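Local coordinates for mandelate racemase/muconate lactonizing enzyme-like protein (Rubrobacter xylanophilus DSM 9941, PDB 3CYJ) that belongs to the mandelate racemase/muconate lactonizing enzyme family of the enolase superfamily and binds a sodium ion in its barrel domain, at residues V18-E24 / H320-V325. Sequence-based numbering, arbitrary orientation.
Sequences VPTDYPE and HDHARV
R324 NH1 donates a hydrogen bond to P19 O at 2.7 Å, the donor lying in the carbonyl plane. Its chain runs straight from CG to NE, with CG anti to the backbone N (chi1 173°), a reach that suits arginine to bridging the gap between helix and strand. The D21 CB methylene rests over one guanidinium face, off centre. D21 OD2 adds only a long salt bridge to R324 NE at 3.7 Å, well out of the guanidinium plane, an attraction of charges rather than a directed bond. The same carboxylate receives a nearly straight hydrogen bond from H320: NE2 comes to D21 OD1 at 3.0 Å, on the syn side but tilted 33° out of the carboxylate plane. Histidine fits here because its edge offers an N-H to D21, while CD2 merely lies close to E24 OE2, at 3.3 Å. E24 extends to D321 from the opposite direction, bringing OE1 within 2.5 Å of D321 OD1. W31 NE1 hydrogen-bonds D321 OD2 and helps fix that carboxylate. T20 suits the corner at D21-Y22 because its hydroxyl can span it, OG1 donating a hydrogen bond to Y22 O at 2.7 Å. Farther along, V18 CB packs on V325 CG2 at 3.8 Å, the compact branched side chains sliding past each other in opposite directions; T34 and M36 of strand 33-43 also touch V325. This is the enolase-superfamily interface of N-terminal capping domain and barrel, joining strand 8-26, paired with strands 29-31 and 33-43, to helix 320-329, which directly follows barrel strand 313-319; helix 145-157 borders the contact, Q151 touching H320 and R147 touching Y22.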
ATOM      1  N   VAL A  18     -11.380  46.197 -12.449  1.00 48.11           N
ATOM      2  CA  VAL A  18     -11.504  46.431 -13.886  1.00 46.92           C
ATOM      3  C   VAL A  18     -12.524  45.465 -14.533  1.00 48.27           C
ATOM      4  O   VAL A  18     -12.371  44.227 -14.480  1.00 47.81           O
ATOM      5  CB  VAL A  18     -10.143  46.222 -14.594  1.00 46.96           C
ATOM      6  CG1 VAL A  18     -10.260  46.514 -16.066  1.00 45.19           C
ATOM      7  CG2 VAL A  18      -9.025  47.066 -13.932  1.00 45.65           C
ATOM      8  N   PRO A  19     -13.580  46.027 -15.157  1.00 48.59           N
ATOM      9  CA  PRO A  19     -14.484  45.181 -15.907  1.00 48.40           C
ATOM     10  C   PRO A  19     -13.749  44.342 -16.936  1.00 47.69           C
ATOM     11  O   PRO A  19     -12.825  44.806 -17.553  1.00 47.79           O
ATOM     12  CB  PRO A  19     -15.412  46.204 -16.618  1.00 48.62           C
ATOM     13  CG  PRO A  19     -15.416  47.380 -15.666  1.00 48.90           C
ATOM     14  CD  PRO A  19     -13.968  47.451 -15.231  1.00 48.60           C
ATOM     15  N   THR A  20     -14.197  43.113 -17.110  1.00 47.81           N
ATOM     16  CA  THR A  20     -13.781  42.265 -18.213  1.00 48.09           C
ATOM     17  C   THR A  20     -14.314  42.909 -19.500  1.00 49.48           C
ATOM     18  O   THR A  20     -15.293  43.668 -19.459  1.00 49.18           O
ATOM     19  CB  THR A  20     -14.338  40.811 -18.065  1.00 47.81           C
ATOM     20  OG1 THR A  20     -15.757  40.848 -17.823  1.00 47.87           O
ATOM     21  CG2 THR A  20     -13.713  40.112 -16.842  1.00 46.73           C
ATOM     22  N   ASP A  21     -13.695  42.608 -20.641  1.00 49.44           N
ATOM     23  CA  ASP A  21     -14.162  43.168 -21.901  1.00 49.92           C
ATOM     24  C   ASP A  21     -15.397  42.430 -22.484  1.00 49.89           C
ATOM     25  O   ASP A  21     -15.911  42.799 -23.528  1.00 50.27           O
ATOM     26  CB  ASP A  21     -13.001  43.325 -22.909  1.00 49.62           C
ATOM     27  CG  ASP A  21     -12.309  41.984 -23.250  1.00 51.58           C
ATOM     28  OD1 ASP A  21     -12.734  40.929 -22.745  1.00 50.87           O
ATOM     29  OD2 ASP A  21     -11.329  41.983 -24.034  1.00 54.65           O
ATOM     30  N   TYR A  22     -15.876  41.390 -21.805  1.00 50.05           N
ATOM     31  CA  TYR A  22     -17.070  40.651 -22.235  1.00 49.46           C
ATOM     32  C   TYR A  22     -17.498  39.898 -20.979  1.00 49.85           C
ATOM     33  O   TYR A  22     -16.671  39.712 -20.071  1.00 50.24           O
ATOM     34  CB  TYR A  22     -16.702  39.664 -23.354  1.00 49.72           C
ATOM     35  CG  TYR A  22     -17.878  39.028 -24.069  1.00 49.99           C
ATOM     36  CD1 TYR A  22     -18.591  39.730 -25.054  1.00 49.17           C
ATOM     37  CD2 TYR A  22     -18.267  37.705 -23.788  1.00 50.94           C
ATOM     38  CE1 TYR A  22     -19.695  39.142 -25.740  1.00 49.05           C
ATOM     39  CE2 TYR A  22     -19.365  37.104 -24.475  1.00 51.34           C
ATOM     40  CZ  TYR A  22     -20.074  37.843 -25.444  1.00 50.19           C
ATOM     41  OH  TYR A  22     -21.141  37.262 -26.104  1.00 50.14           O
ATOM     42  N   PRO A  23     -18.782  39.488 -20.873  1.00 49.53           N
ATOM     43  CA  PRO A  23     -19.096  38.615 -19.694  1.00 48.93           C
ATOM     44  C   PRO A  23     -18.311  37.273 -19.772  1.00 47.56           C
ATOM     45  O   PRO A  23     -18.265  36.653 -20.848  1.00 47.81           O
ATOM     46  CB  PRO A  23     -20.607  38.319 -19.820  1.00 49.10           C
ATOM     47  CG  PRO A  23     -21.125  39.095 -21.013  1.00 49.20           C
ATOM     48  CD  PRO A  23     -19.963  39.814 -21.696  1.00 49.20           C
ATOM     49  N   GLU A  24     -17.721  36.820 -18.671  1.00 45.48           N
ATOM     50  CA  GLU A  24     -16.861  35.629 -18.751  1.00 44.22           C
ATOM     51  C   GLU A  24     -17.312  34.512 -17.821  1.00 43.75           C
ATOM     52  O   GLU A  24     -17.858  34.747 -16.748  1.00 42.15           O
ATOM     53  CB  GLU A  24     -15.392  36.008 -18.481  1.00 43.77           C
ATOM     54  CG  GLU A  24     -14.751  36.886 -19.596  1.00 42.63           C
ATOM     55  CD  GLU A  24     -13.327  37.288 -19.265  1.00 43.19           C
ATOM     56  OE1 GLU A  24     -12.786  36.783 -18.265  1.00 44.08           O
ATOM     57  OE2 GLU A  24     -12.707  38.097 -19.977  1.00 41.08           O
ATOM     58  N   HIS A 320      -5.850  35.887 -20.361  1.00 41.48           N
ATOM     59  CA  HIS A 320      -6.515  37.063 -20.945  1.00 42.59           C
ATOM     60  C   HIS A 320      -6.831  38.138 -19.923  1.00 42.08           C
ATOM     61  O   HIS A 320      -6.284  39.232 -19.991  1.00 43.03           O
ATOM     62  CB  HIS A 320      -7.797  36.661 -21.699  1.00 43.47           C
ATOM     63  CG  HIS A 320      -8.634  37.832 -22.131  1.00 46.91           C
ATOM     64  ND1 HIS A 320      -8.228  38.730 -23.107  1.00 49.60           N
ATOM     65  CD2 HIS A 320      -9.853  38.257 -21.713  1.00 46.43           C
ATOM     66  CE1 HIS A 320      -9.152  39.667 -23.247  1.00 47.05           C
ATOM     67  NE2 HIS A 320     -10.155  39.390 -22.428  1.00 45.66           N
ATOM     68  N   ASP A 321      -7.693  37.854 -18.944  1.00 41.56           N
ATOM     69  CA  ASP A 321      -8.071  38.888 -17.955  1.00 39.96           C
ATOM     70  C   ASP A 321      -6.874  39.667 -17.454  1.00 40.55           C
ATOM     71  O   ASP A 321      -6.923  40.896 -17.305  1.00 39.50           O
ATOM     72  CB  ASP A 321      -8.783  38.307 -16.753  1.00 38.88           C
ATOM     73  CG  ASP A 321     -10.101  37.626 -17.104  1.00 39.75           C
ATOM     74  OD1 ASP A 321     -10.395  37.414 -18.285  1.00 42.69           O
ATOM     75  OD2 ASP A 321     -10.876  37.272 -16.187  1.00 41.95           O
ATOM     76  N   HIS A 322      -5.789  38.937 -17.183  1.00 40.99           N
ATOM     77  CA  HIS A 322      -4.675  39.482 -16.450  1.00 40.37           C
ATOM     78  C   HIS A 322      -3.740  40.231 -17.320  1.00 40.84           C
ATOM     79  O   HIS A 322      -3.298  41.325 -16.933  1.00 41.66           O
ATOM     80  CB  HIS A 322      -3.931  38.386 -15.692  1.00 39.97           C
ATOM     81  CG  HIS A 322      -4.740  37.800 -14.594  1.00 41.54           C
ATOM     82  ND1 HIS A 322      -4.311  36.733 -13.835  1.00 42.32           N
ATOM     83  CD2 HIS A 322      -5.978  38.128 -14.136  1.00 40.52           C
ATOM     84  CE1 HIS A 322      -5.241  36.436 -12.943  1.00 42.26           C
ATOM     85  NE2 HIS A 322      -6.263  37.268 -13.108  1.00 42.13           N
ATOM     86  N   ALA A 323      -3.373  39.637 -18.450  1.00 40.80           N
ATOM     87  CA  ALA A 323      -2.624  40.348 -19.476  1.00 42.44           C
ATOM     88  C   ALA A 323      -3.269  41.734 -19.736  1.00 43.11           C
ATOM     89  O   ALA A 323      -2.616  42.778 -19.645  1.00 43.84           O
ATOM     90  CB  ALA A 323      -2.577  39.530 -20.756  1.00 41.05           C
ATOM     91  N   ARG A 324      -4.561  41.733 -19.997  1.00 44.17           N
ATOM     92  CA  ARG A 324      -5.296  42.974 -20.279  1.00 45.26           C
ATOM     93  C   ARG A 324      -5.253  43.975 -19.116  1.00 44.60           C
ATOM     94  O   ARG A 324      -4.924  45.127 -19.304  1.00 45.41           O
ATOM     95  CB  ARG A 324      -6.738  42.633 -20.656  1.00 45.62           C
ATOM     96  CG  ARG A 324      -7.689  43.820 -20.822  1.00 48.38           C
ATOM     97  CD  ARG A 324      -9.089  43.280 -21.249  1.00 50.70           C
ATOM     98  NE  ARG A 324     -10.026  44.371 -21.460  1.00 50.17           N
ATOM     99  CZ  ARG A 324     -10.799  44.890 -20.516  1.00 51.77           C
ATOM    100  NH1 ARG A 324     -10.794  44.385 -19.285  1.00 48.05           N
ATOM    101  NH2 ARG A 324     -11.583  45.922 -20.811  1.00 49.67           N
ATOM    102  N   VAL A 325      -5.565  43.540 -17.901  1.00 44.11           N
ATOM    103  CA  VAL A 325      -5.466  44.414 -16.717  1.00 42.59           C
ATOM    104  C   VAL A 325      -4.033  44.928 -16.487  1.00 43.11           C
ATOM    105  O   VAL A 325      -3.838  46.043 -16.031  1.00 42.22           O
ATOM    106  CB  VAL A 325      -5.996  43.667 -15.451  1.00 42.77           C
ATOM    107  CG1 VAL A 325      -5.497  44.293 -14.108  1.00 40.96           C
ATOM    108  CG2 VAL A 325      -7.513  43.563 -15.485  1.00 43.17           C
TER